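Long-range contacts in lipase (Penicillium expansum, PDB 3G7N), which hydrolyses triacylglycerols and other acylglycerol lipids as a secreted alkaline lipase, releasing free fatty acids: residues A[17-22]-A[250-255]; A[44-49]-A[61-66]; A[91-96]-A[167-172]; A[160-165]-A[192-197]. All coordinates share one frame; numbering follows the deposited sequence.

Interaction 1 (A[17-22]-A[250-255]); sequences LSSAAY and LTAGCG
S19 and L250 bring their CA atoms to 5.1 Å, and A20 and C254 theirs to 5.6 Å, as the irregular C-terminal segment 250-255 bends past one side of the helical segment 17-22. S19 carries the polar part of the contact. Its OG, turned anti to the backbone N (chi1 -177°), points out at the bend and accepts a hydrogen bond from L250 N at 2.9 Å; the angle of 130° at the hydrogen makes this a bent bond. The same OG is hydrogen-bonded to a water at 2.7 Å, and that water donates to G253 O, so one small hydroxyl grips the loop at two places. Without the hydroxyl, as with an alanine here, L250 N and the bridging water would probably lose this partner, and the bend could drift from the helix. A252 fits beside the serine because its lone methyl, CB, can lie 3.5 Å from S19 OG. A20, equally small, lets G253 O come up against the helix backbone, while G253 itself turns with a positive phi (67°) that glycine adopts easily. On the other flank L250 lays its CD2 branch against Y22 CB at 3.6 Å, a greasy cover over the base of the tyrosine; the ring leads away to where its OH is hydrogen-bonded to H131, next to the nucleophile S132. Covalent closure comes from the disulfide of C254 with C25, just past helix 8-23. Helix 8-23 packs S18 against strand 125-131 of the central sheet, while S19, with A252 of the loop, meets V247 of strand 247-248.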
loop_
_atom_site.group_PDB
_atom_site.type_symbol
_atom_site.label_atom_id
_atom_site.label_comp_id
_atom_site.label_asym_id
_atom_site.label_seq_id
_atom_site.Cartn_x
_atom_site.Cartn_y
_atom_site.Cartn_z
ATOM N N LEU A 17 2.117 -4.391 10.326
ATOM C CA LEU A 17 1.880 -2.956 10.401
ATOM C C LEU A 17 0.500 -2.596 9.870
ATOM O O LEU A 17 -0.195 -1.749 10.433
ATOM C CB LEU A 17 2.948 -2.197 9.613
ATOM C CG LEU A 17 4.377 -2.294 10.164
ATOM C CD1 LEU A 17 5.337 -1.596 9.234
ATOM C CD2 LEU A 17 4.486 -1.712 11.565
ATOM N N SER A 18 0.125 -3.228 8.763
ATOM C CA SER A 18 -1.196 -2.983 8.193
ATOM C C SER A 18 -2.310 -3.397 9.160
ATOM O O SER A 18 -3.303 -2.702 9.296
ATOM C CB SER A 18 -1.349 -3.744 6.889
ATOM O OG SER A 18 -0.466 -3.284 5.877
ATOM N N SER A 19 -2.119 -4.532 9.840
ATOM C CA SER A 19 -3.069 -4.987 10.872
ATOM C C SER A 19 -3.162 -3.999 12.041
ATOM O O SER A 19 -4.253 -3.637 12.499
ATOM C CB SER A 19 -2.643 -6.375 11.373
ATOM O OG SER A 19 -3.560 -6.904 12.338
ATOM N N ALA A 20 -2.000 -3.470 12.442
ATOM C CA ALA A 20 -1.947 -2.460 13.511
ATOM C C ALA A 20 -2.783 -1.234 13.160
ATOM O O ALA A 20 -3.343 -0.585 14.049
ATOM C CB ALA A 20 -0.493 -2.058 13.810
ATOM N N ALA A 21 -2.777 -0.848 11.885
ATOM C CA ALA A 21 -3.562 0.294 11.464
ATOM C C ALA A 21 -5.063 0.042 11.666
ATOM O O ALA A 21 -5.798 0.948 12.058
ATOM C CB ALA A 21 -3.279 0.627 10.031
ATOM N N TYR A 22 -5.504 -1.189 11.414
ATOM C CA TYR A 22 -6.905 -1.552 11.697
ATOM C C TYR A 22 -7.175 -1.578 13.205
ATOM O O TYR A 22 -8.213 -1.105 13.656
ATOM C CB TYR A 22 -7.240 -2.919 11.108
ATOM C CG TYR A 22 -7.372 -2.957 9.606
ATOM C CD1 TYR A 22 -8.497 -2.416 8.977
ATOM C CD2 TYR A 22 -6.432 -3.623 8.823
ATOM C CE1 TYR A 22 -8.652 -2.508 7.594
ATOM C CE2 TYR A 22 -6.604 -3.750 7.458
ATOM C CZ TYR A 22 -7.727 -3.214 6.858
ATOM O OH TYR A 22 -7.888 -3.363 5.512
ATOM N N LEU A 250 -6.341 -7.454 11.985
ATOM C CA LEU A 250 -6.885 -7.261 13.323
ATOM C C LEU A 250 -6.404 -8.241 14.379
ATOM O O LEU A 250 -6.631 -7.999 15.572
ATOM C CB LEU A 250 -8.412 -7.160 13.326
ATOM C CG LEU A 250 -8.983 -5.843 12.836
ATOM C CD1 LEU A 250 -10.491 -5.995 12.602
ATOM C CD2 LEU A 250 -8.700 -4.734 13.833
ATOM N N THR A 251 -5.624 -9.244 13.991
ATOM C CA THR A 251 -5.218 -10.276 14.947
ATOM C C THR A 251 -3.748 -10.192 15.353
ATOM O O THR A 251 -3.286 -10.956 16.193
ATOM C CB THR A 251 -5.502 -11.694 14.422
ATOM O OG1 THR A 251 -4.547 -12.027 13.417
ATOM C CG2 THR A 251 -6.927 -11.814 13.896
ATOM N N ALA A 252 -2.987 -9.319 14.701
ATOM C CA ALA A 252 -1.575 -9.161 15.008
ATOM C C ALA A 252 -1.318 -8.480 16.356
ATOM O O ALA A 252 -0.211 -8.582 16.877
ATOM C CB ALA A 252 -0.854 -8.414 13.885
ATOM N N GLY A 253 -2.277 -7.713 16.849
ATOM C CA GLY A 253 -1.985 -6.783 17.950
ATOM C C GLY A 253 -1.055 -5.662 17.524
ATOM O O GLY A 253 -1.055 -5.232 16.364
ATOM N N CYS A 254 -0.219 -5.228 18.461
ATOM C CA CYS A 254 0.579 -4.022 18.286
ATOM C C CYS A 254 2.071 -4.247 18.544
ATOM O O CYS A 254 2.841 -3.292 18.473
ATOM C CB CYS A 254 0.070 -2.922 19.204
ATOM S SG CYS A 254 -1.640 -2.532 18.866
ATOM N N GLY A 255 2.457 -5.445 18.990
ATOM C CA GLY A 255 3.825 -5.685 19.452
ATOM C C GLY A 255 4.158 -5.100 20.819
ATOM O O GLY A 255 5.317 -4.756 21.092
HETATM O O HOH W 1 -3.305 -5.808 14.762
#

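Interaction 2 (A[44-49]-A[61-66]); sequences DTNGFV and IMRGST
The beta hairpin of strands 45-52 and 57-62, part of the central sheet of this alpha/beta hydrolase, pairs F48 with I61 and G47 with M62. F48 and I61 form an antiparallel hydrogen-bonded pair: F48 N gives to I61 O and I61 N to F48 O, each at 2.8 Å. G47 and M62 make the non-hydrogen-bonded pair, their CA atoms only 4.2 Å apart; a side chain at G47 would run into I61 O and the sulfur of M62, so a glycine suits this place. Flexible M62, bent at chi2 and chi3, brings CE back to T45 CG2 at 3.7 Å. Farther along, R63 N donates to N46 O at 2.8 Å. The R63 guanidinium then lies between two groups, N46 CG 3.3 Å above one face and T66 CG2 over the opposite one. At its edge, NH2 makes a weak salt-bridge bond to D44 OD1 at 3.1 Å. NE donates to G64 O, which helps to fix the rotation of the group. A leucine in its place would probably leave the D44 carboxylate without its countercharge and N46 without the flat group it rests on. Since a bridging water also joins N46 N to R63 O, toward its open end the hairpin adds charge and water to the backbone bonds, whereas nearer the turn it has backbone bonds and apolar contact.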
loop_
_atom_site.group_PDB
_atom_site.type_symbol
_atom_site.label_atom_id
_atom_site.label_comp_id
_atom_site.label_asym_id
_atom_site.label_seq_id
_atom_site.Cartn_x
_atom_site.Cartn_y
_atom_site.Cartn_z
ATOM N N ASP A 44 -13.500 8.515 5.591
ATOM C CA ASP A 44 -13.106 7.473 6.534
ATOM C C ASP A 44 -11.657 7.017 6.301
ATOM O O ASP A 44 -11.353 5.831 6.415
ATOM C CB ASP A 44 -14.071 6.283 6.457
ATOM C CG ASP A 44 -13.906 5.314 7.616
ATOM O OD1 ASP A 44 -13.578 5.765 8.737
ATOM O OD2 ASP A 44 -14.036 4.089 7.383
ATOM N N THR A 45 -10.768 7.978 6.036
ATOM C CA THR A 45 -9.342 7.698 5.776
ATOM C C THR A 45 -8.588 7.777 7.091
ATOM O O THR A 45 -8.719 8.757 7.816
ATOM C CB THR A 45 -8.716 8.746 4.822
ATOM O OG1 THR A 45 -9.466 8.807 3.600
ATOM C CG2 THR A 45 -7.260 8.375 4.494
ATOM N N ASN A 46 -7.873 6.715 7.424
ATOM C CA ASN A 46 -7.158 6.651 8.678
ATOM C C ASN A 46 -5.773 6.123 8.395
ATOM O O ASN A 46 -5.577 5.297 7.509
ATOM C CB ASN A 46 -7.883 5.701 9.636
ATOM C CG ASN A 46 -9.131 6.310 10.227
ATOM O OD1 ASN A 46 -9.100 6.852 11.335
ATOM N ND2 ASN A 46 -10.251 6.172 9.523
ATOM N N GLY A 47 -4.810 6.557 9.189
ATOM C CA GLY A 47 -3.497 5.938 9.120
ATOM C C GLY A 47 -2.586 6.549 10.151
ATOM O O GLY A 47 -3.048 7.264 11.044
ATOM N N PHE A 48 -1.290 6.295 9.988
ATOM C CA PHE A 48 -0.281 6.667 10.977
ATOM C C PHE A 48 0.903 7.170 10.192
ATOM O O PHE A 48 1.280 6.570 9.186
ATOM C CB PHE A 48 0.271 5.415 11.701
ATOM C CG PHE A 48 -0.740 4.564 12.389
ATOM C CD1 PHE A 48 -1.731 5.137 13.174
ATOM C CD2 PHE A 48 -0.516 3.187 12.492
ATOM C CE1 PHE A 48 -2.552 4.343 13.962
ATOM C CE2 PHE A 48 -1.320 2.391 13.299
ATOM C CZ PHE A 48 -2.352 2.973 14.018
ATOM N N VAL A 49 1.630 8.108 10.779
ATOM C CA VAL A 49 2.991 8.426 10.339
ATOM C C VAL A 49 3.908 8.316 11.529
ATOM O O VAL A 49 3.503 8.585 12.666
ATOM C CB VAL A 49 3.085 9.854 9.753
ATOM C CG1 VAL A 49 4.492 10.106 9.209
ATOM C CG2 VAL A 49 2.060 10.014 8.628
ATOM N N ILE A 61 1.594 4.547 7.222
ATOM C CA ILE A 61 0.842 3.291 7.309
ATOM C C ILE A 61 -0.636 3.637 7.173
ATOM O O ILE A 61 -1.179 4.387 7.990
ATOM C CB ILE A 61 1.064 2.593 8.655
ATOM C CG1 ILE A 61 2.556 2.390 8.951
ATOM C CG2 ILE A 61 0.352 1.243 8.671
ATOM C CD1 ILE A 61 2.841 1.951 10.389
ATOM N N MET A 62 -1.256 3.168 6.097
ATOM C CA MET A 62 -2.643 3.517 5.808
ATOM C C MET A 62 -3.580 2.380 6.161
ATOM O O MET A 62 -3.318 1.218 5.850
ATOM C CB MET A 62 -2.808 3.856 4.336
ATOM C CG MET A 62 -1.966 5.084 3.898
ATOM S SD MET A 62 -2.148 6.562 4.949
ATOM C CE MET A 62 -3.868 6.983 4.639
ATOM N N ARG A 63 -4.706 2.731 6.763
ATOM C CA ARG A 63 -5.737 1.735 7.077
ATOM C C ARG A 63 -6.597 1.480 5.857
ATOM O O ARG A 63 -6.984 2.430 5.162
ATOM C CB ARG A 63 -6.586 2.188 8.259
ATOM C CG ARG A 63 -7.442 1.062 8.838
ATOM C CD ARG A 63 -8.454 1.608 9.807
ATOM N NE ARG A 63 -9.517 2.293 9.089
ATOM C CZ ARG A 63 -10.384 3.120 9.651
ATOM N NH1 ARG A 63 -10.544 3.114 10.971
ATOM N NH2 ARG A 63 -11.233 3.786 8.890
ATOM N N GLY A 64 -7.079 0.241 5.721
ATOM C CA GLY A 64 -8.212 -0.059 4.838
ATOM C C GLY A 64 -9.559 0.416 5.397
ATOM O O GLY A 64 -9.629 1.174 6.373
ATOM N N SER A 65 -10.637 0.089 4.681
ATOM C CA SER A 65 -11.993 0.457 5.120
ATOM C C SER A 65 -12.336 -0.302 6.397
ATOM O O SER A 65 -11.894 -1.422 6.588
ATOM C CB SER A 65 -13.014 0.138 4.036
ATOM O OG SER A 65 -12.493 0.362 2.737
ATOM N N THR A 66 -13.221 0.260 7.214
ATOM C CA THR A 66 -13.651 -0.461 8.413
ATOM C C THR A 66 -14.696 -1.529 8.093
ATOM O O THR A 66 -14.965 -2.403 8.919
ATOM C CB THR A 66 -14.183 0.468 9.515
ATOM O OG1 THR A 66 -15.312 1.205 9.027
ATOM C CG2 THR A 66 -13.099 1.432 9.984
HETATM O O HOH W 2 -8.236 4.845 5.203
#

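Interaction 3 (A[91-96]-A[167-172]); sequences SDVKIM and QAWADF
The indole of W169 receives I95 over one face, with CG1 standing 3.6 Å above the ring plane toward the rim, and has V93 CG1 at its edge, near the plane. I95 CD1 reaches farther along the six-membered ring, to 3.5 Å from W169 CE3. A long branched chain suits this position, since its CG1 can cover the ring while CD1 still reaches CE3 and CZ3. V93 is the wedge of the contact: its CA lies 4.7 Å from that of W169. CG1 packs against the foot of W169, while CG2, anti to the carbonyl carbon, lies 3.7 Å from A168 O and 4.0 Å from F172 CB, one turn farther on. Beta-branching lets one short residue fill both places. A168 offers only a methyl here, and the D92 carboxylate can therefore lie close over it, OD2 being 3.4 Å from A168 CB at the exposed margin. The backbone takes part as well, for K94 O approaches W169 CB at 3.6 Å. Polar linkage is supplied by N166, just ahead of the helix, whose side chain is hydrogen-bonded to W169 N, K94 N and D92 O and so ties the loop to the helix start. Beyond the contact, I95 pairs by backbone bonds with I80 in the small sheet of strands 79-80 and 95-96. W169 and F172 meanwhile press on helix 133-148 through V143, so that helix 167-175 packs on helix 133-148 and also on the segment that runs through strand 95-96 into helix 97-120.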
loop_
_atom_site.group_PDB
_atom_site.type_symbol
_atom_site.label_atom_id
_atom_site.label_comp_id
_atom_site.label_asym_id
_atom_site.label_seq_id
_atom_site.Cartn_x
_atom_site.Cartn_y
_atom_site.Cartn_z
ATOM N N SER A 91 -0.064 14.526 -18.451
ATOM C CA SER A 91 -1.425 14.907 -18.812
ATOM C C SER A 91 -2.383 13.722 -18.950
ATOM O O SER A 91 -3.600 13.907 -18.877
ATOM C CB SER A 91 -1.413 15.711 -20.129
ATOM O OG SER A 91 -1.015 14.890 -21.220
ATOM N N ASP A 92 -1.859 12.589 -19.389
ATOM C CA ASP A 92 -2.712 11.441 -19.677
ATOM C C ASP A 92 -3.020 10.554 -18.464
ATOM O O ASP A 92 -3.853 9.660 -18.549
ATOM C CB ASP A 92 -2.189 10.617 -20.858
ATOM C CG ASP A 92 -0.762 10.130 -20.660
ATOM O OD1 ASP A 92 -0.024 10.709 -19.825
ATOM O OD2 ASP A 92 -0.336 9.238 -21.420
ATOM N N VAL A 93 -2.413 10.858 -17.322
ATOM C CA VAL A 93 -2.587 10.024 -16.124
ATOM C C VAL A 93 -3.983 10.229 -15.580
ATOM O O VAL A 93 -4.433 11.352 -15.379
ATOM C CB VAL A 93 -1.554 10.402 -15.030
ATOM C CG1 VAL A 93 -1.960 9.817 -13.663
ATOM C CG2 VAL A 93 -0.206 9.878 -15.406
ATOM N N LYS A 94 -4.672 9.118 -15.324
ATOM C CA LYS A 94 -5.972 9.188 -14.671
ATOM C C LYS A 94 -6.014 8.169 -13.537
ATOM O O LYS A 94 -5.541 7.051 -13.703
ATOM C CB LYS A 94 -7.098 8.866 -15.663
ATOM C CG LYS A 94 -7.184 9.808 -16.872
ATOM C CD LYS A 94 -7.620 11.191 -16.449
ATOM C CE LYS A 94 -7.698 12.135 -17.646
ATOM N NZ LYS A 94 -8.784 11.742 -18.585
ATOM N N ILE A 95 -6.667 8.554 -12.447
ATOM C CA ILE A 95 -6.789 7.694 -11.261
ATOM C C ILE A 95 -8.249 7.710 -10.842
ATOM O O ILE A 95 -8.957 8.703 -11.025
ATOM C CB ILE A 95 -5.914 8.251 -10.091
ATOM C CG1 ILE A 95 -4.437 8.313 -10.500
ATOM C CG2 ILE A 95 -6.099 7.424 -8.828
ATOM C CD1 ILE A 95 -3.535 8.981 -9.442
ATOM N N MET A 96 -8.714 6.609 -10.258
ATOM C CA MET A 96 -10.085 6.572 -9.827
ATOM C C MET A 96 -10.348 7.551 -8.683
ATOM O O MET A 96 -9.539 7.675 -7.749
ATOM C CB MET A 96 -10.481 5.139 -9.445
ATOM C CG MET A 96 -9.653 4.511 -8.327
ATOM S SD MET A 96 -10.017 2.750 -8.074
ATOM C CE MET A 96 -11.497 2.882 -7.094
ATOM N N GLN A 167 -3.342 3.040 -17.930
ATOM C CA GLN A 167 -1.980 2.635 -18.245
ATOM C C GLN A 167 -0.975 3.765 -18.027
ATOM O O GLN A 167 0.142 3.527 -17.580
ATOM C CB GLN A 167 -1.872 2.117 -19.679
ATOM C CG GLN A 167 -0.501 1.519 -20.009
ATOM C CD GLN A 167 -0.243 0.208 -19.298
ATOM O OE1 GLN A 167 -1.020 -0.741 -19.422
ATOM N NE2 GLN A 167 0.806 0.169 -18.484
ATOM N N ALA A 168 -1.385 4.994 -18.301
ATOM C CA ALA A 168 -0.477 6.127 -18.101
ATOM C C ALA A 168 -0.147 6.280 -16.604
ATOM O O ALA A 168 0.999 6.527 -16.234
ATOM C CB ALA A 168 -1.075 7.409 -18.667
ATOM N N TRP A 169 -1.136 6.017 -15.750
ATOM C CA TRP A 169 -0.912 6.010 -14.301
ATOM C C TRP A 169 0.105 4.946 -13.920
ATOM O O TRP A 169 1.096 5.230 -13.236
ATOM C CB TRP A 169 -2.230 5.750 -13.564
ATOM C CG TRP A 169 -2.027 5.123 -12.218
ATOM C CD1 TRP A 169 -2.274 3.826 -11.881
ATOM C CD2 TRP A 169 -1.412 5.734 -11.080
ATOM N NE1 TRP A 169 -1.877 3.596 -10.584
ATOM C CE2 TRP A 169 -1.367 4.758 -10.063
ATOM C CE3 TRP A 169 -0.930 7.017 -10.812
ATOM C CZ2 TRP A 169 -0.789 5.011 -8.812
ATOM C CZ3 TRP A 169 -0.327 7.255 -9.585
ATOM C CH2 TRP A 169 -0.309 6.269 -8.583
ATOM N N ALA A 170 -0.088 3.726 -14.417
ATOM C CA ALA A 170 0.808 2.646 -14.053
ATOM C C ALA A 170 2.237 2.944 -14.507
ATOM O O ALA A 170 3.215 2.664 -13.808
ATOM C CB ALA A 170 0.307 1.317 -14.608
ATOM N N ASP A 171 2.341 3.537 -15.695
ATOM C CA ASP A 171 3.645 3.888 -16.256
ATOM C C ASP A 171 4.327 4.960 -15.416
ATOM O O ASP A 171 5.537 4.912 -15.200
ATOM C CB ASP A 171 3.507 4.374 -17.703
ATOM C CG ASP A 171 3.082 3.271 -18.659
ATOM O OD1 ASP A 171 3.261 2.083 -18.326
ATOM O OD2 ASP A 171 2.697 3.597 -19.804
ATOM N N PHE A 172 3.537 5.913 -14.945
ATOM C CA PHE A 172 4.048 6.946 -14.060
ATOM C C PHE A 172 4.515 6.367 -12.726
ATOM O O PHE A 172 5.580 6.724 -12.221
ATOM C CB PHE A 172 3.012 8.042 -13.849
ATOM C CG PHE A 172 3.538 9.237 -13.124
ATOM C CD1 PHE A 172 4.603 9.969 -13.649
ATOM C CD2 PHE A 172 2.963 9.658 -11.938
ATOM C CE1 PHE A 172 5.096 11.077 -12.981
ATOM C CE2 PHE A 172 3.455 10.768 -11.270
ATOM C CZ PHE A 172 4.460 11.523 -11.852
#

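Interaction 4 (A[160-165]-A[192-197]); sequences NAFPIG and NMYSSP
F162 and Y194 lie side by side and point the same way, but their rings are turned almost perpendicular, the planes at 89° and the centroids 5.9 Å apart. The nearest atoms are F162 CD1 and Y194 CE2, 3.7 Å from each other, and CD1 lies in the plane of the tyrosine ring at its edge. F162 reaches this place with CG set between its backbone N and carbonyl carbon (chi1 51°), which swings the ring alongside its neighbour. The tyrosine ring has a second neighbour at its edge, P163 O, 3.6 Å from Y194 CD2. M193 CB, from the preceding residue, sits 3.8 Å above the centre of one face of the ring, and it also touches F162 CB at 4.3 Å. M193 and Y194 are the central residues of a type II beta turn running from N192 to S195; Y194 takes the positive phi (74°) of its third position, and S195 OG closes over the turn by donating to N192 O. On the turn's flank the puckered ring of P163 brings CD to 3.2 Å from M193 O. Having no N-H, this proline can offer M193 O its ring carbons but no backbone hydrogen bond. F162 continues the apolar surface onto L133 and A136 of helix 133-148, and its side chain is about 5 Å from that of the nucleophile S132, while Y194 N is hydrogen-bonded to a bound PEG, probably from the crystallisation liquor. The buried P163 O has no polar partner and meets the Y194 ring's edge instead, so apolar packing joins the two segments near S132.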
loop_
_atom_site.group_PDB
_atom_site.type_symbol
_atom_site.label_atom_id
_atom_site.label_comp_id
_atom_site.label_asym_id
_atom_site.label_seq_id
_atom_site.Cartn_x
_atom_site.Cartn_y
_atom_site.Cartn_z
ATOM N N ASN A 160 -2.789 -6.753 -0.896
ATOM C CA ASN A 160 -4.148 -7.153 -1.279
ATOM C C ASN A 160 -4.911 -6.007 -1.959
ATOM O O ASN A 160 -6.098 -5.800 -1.695
ATOM C CB ASN A 160 -4.952 -7.708 -0.075
ATOM C CG ASN A 160 -4.280 -8.910 0.596
ATOM O OD1 ASN A 160 -3.046 -9.005 0.629
ATOM N ND2 ASN A 160 -5.068 -9.804 1.176
ATOM N N ALA A 161 -4.235 -5.295 -2.859
ATOM C CA ALA A 161 -4.756 -4.059 -3.442
ATOM C C ALA A 161 -5.349 -4.246 -4.817
ATOM O O ALA A 161 -4.816 -4.971 -5.646
ATOM C CB ALA A 161 -3.677 -2.999 -3.502
ATOM N N PHE A 162 -6.414 -3.498 -5.084
ATOM C CA PHE A 162 -6.939 -3.343 -6.434
ATOM C C PHE A 162 -6.151 -2.261 -7.190
ATOM O O PHE A 162 -5.541 -1.391 -6.570
ATOM C CB PHE A 162 -8.438 -3.006 -6.383
ATOM C CG PHE A 162 -8.781 -1.857 -5.483
ATOM C CD1 PHE A 162 -8.816 -0.562 -5.982
ATOM C CD2 PHE A 162 -9.096 -2.058 -4.153
ATOM C CE1 PHE A 162 -9.202 0.502 -5.173
ATOM C CE2 PHE A 162 -9.461 -0.992 -3.335
ATOM C CZ PHE A 162 -9.577 0.283 -3.867
ATOM N N PRO A 163 -6.129 -2.324 -8.536
ATOM C CA PRO A 163 -5.447 -1.296 -9.319
ATOM C C PRO A 163 -6.296 -0.028 -9.364
ATOM O O PRO A 163 -7.506 -0.096 -9.129
ATOM C CB PRO A 163 -5.352 -1.927 -10.709
ATOM C CG PRO A 163 -6.657 -2.746 -10.799
ATOM C CD PRO A 163 -6.835 -3.304 -9.385
ATOM N N ILE A 164 -5.662 1.134 -9.561
ATOM C CA ILE A 164 -6.367 2.390 -9.326
ATOM C C ILE A 164 -6.398 3.370 -10.482
ATOM O O ILE A 164 -6.893 4.483 -10.319
ATOM C CB ILE A 164 -5.877 3.135 -8.063
ATOM C CG1 ILE A 164 -4.442 3.647 -8.220
ATOM C CG2 ILE A 164 -5.925 2.201 -6.837
ATOM C CD1 ILE A 164 -4.063 4.690 -7.155
ATOM N N GLY A 165 -5.816 3.007 -11.615
ATOM C CA GLY A 165 -5.769 3.984 -12.710
ATOM C C GLY A 165 -5.529 3.348 -14.047
ATOM O O GLY A 165 -5.439 2.122 -14.189
ATOM N N ASN A 192 -7.885 -8.553 -8.595
ATOM C CA ASN A 192 -8.430 -8.841 -9.940
ATOM C C ASN A 192 -9.570 -7.907 -10.300
ATOM O O ASN A 192 -10.112 -7.978 -11.408
ATOM C CB ASN A 192 -8.900 -10.300 -9.992
ATOM C CG ASN A 192 -7.750 -11.261 -9.824
ATOM O OD1 ASN A 192 -6.617 -10.962 -10.236
ATOM N ND2 ASN A 192 -8.001 -12.407 -9.214
ATOM N N MET A 193 -9.959 -7.037 -9.383
ATOM C CA MET A 193 -10.983 -6.057 -9.709
ATOM C C MET A 193 -10.485 -5.118 -10.787
ATOM O O MET A 193 -9.297 -4.773 -10.816
ATOM C CB MET A 193 -11.379 -5.266 -8.481
ATOM C CG MET A 193 -12.115 -6.122 -7.475
ATOM S SD MET A 193 -12.419 -5.336 -5.875
ATOM C CE MET A 193 -13.722 -4.197 -6.341
ATOM N N TYR A 194 -11.383 -4.754 -11.700
ATOM C CA TYR A 194 -11.134 -3.700 -12.689
ATOM C C TYR A 194 -10.185 -4.180 -13.787
ATOM O O TYR A 194 -9.640 -3.359 -14.532
ATOM C CB TYR A 194 -10.653 -2.374 -12.046
ATOM C CG TYR A 194 -11.439 -1.972 -10.822
ATOM C CD1 TYR A 194 -12.831 -2.033 -10.798
ATOM C CD2 TYR A 194 -10.781 -1.594 -9.642
ATOM C CE1 TYR A 194 -13.535 -1.697 -9.662
ATOM C CE2 TYR A 194 -11.487 -1.206 -8.527
ATOM C CZ TYR A 194 -12.852 -1.355 -8.505
ATOM O OH TYR A 194 -13.544 -0.914 -7.393
ATOM N N SER A 195 -9.987 -5.491 -13.897
ATOM C CA SER A 195 -9.142 -6.083 -14.927
ATOM C C SER A 195 -9.862 -6.360 -16.245
ATOM O O SER A 195 -9.232 -6.717 -17.230
ATOM C CB SER A 195 -8.510 -7.379 -14.414
ATOM O OG SER A 195 -9.508 -8.314 -14.059
ATOM N N SER A 196 -11.184 -6.262 -16.265
ATOM C CA SER A 196 -11.896 -6.509 -17.532
ATOM C C SER A 196 -11.456 -5.519 -18.612
ATOM O O SER A 196 -11.161 -4.368 -18.316
ATOM C CB SER A 196 -13.419 -6.440 -17.350
ATOM O OG SER A 196 -13.863 -5.125 -17.085
ATOM N N PRO A 197 -11.486 -5.947 -19.896
ATOM C CA PRO A 197 -11.045 -5.043 -20.966
ATOM C C PRO A 197 -11.863 -3.752 -21.055
ATOM O O PRO A 197 -11.343 -2.708 -21.428
ATOM C CB PRO A 197 -11.222 -5.896 -22.227
ATOM C CG PRO A 197 -11.012 -7.299 -21.758
ATOM C CD PRO A 197 -11.611 -7.345 -20.362
#

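Overall arrangement
Interaction 4 is the buried contact of the set; the other three are partly buried. Interactions 1 and 2 meet on helix 8-23, whose A21 and Y22 pack against R63 and the residues after it, so the C-terminal closure and the hairpin end share one support. Interactions 3 and 4 touch as well: M96 N probably bonds to I164 O, and W169 packs on I164. Their segments alternate along the chain. Polar chemistry, through a serine, waters and a salt bridge, marks interactions 1 and 2, whereas 3 and 4 join their segments by apolar packing. Interactions 1 and 4 reach closest to S132, through Y22 and F162; interaction 3 is remote.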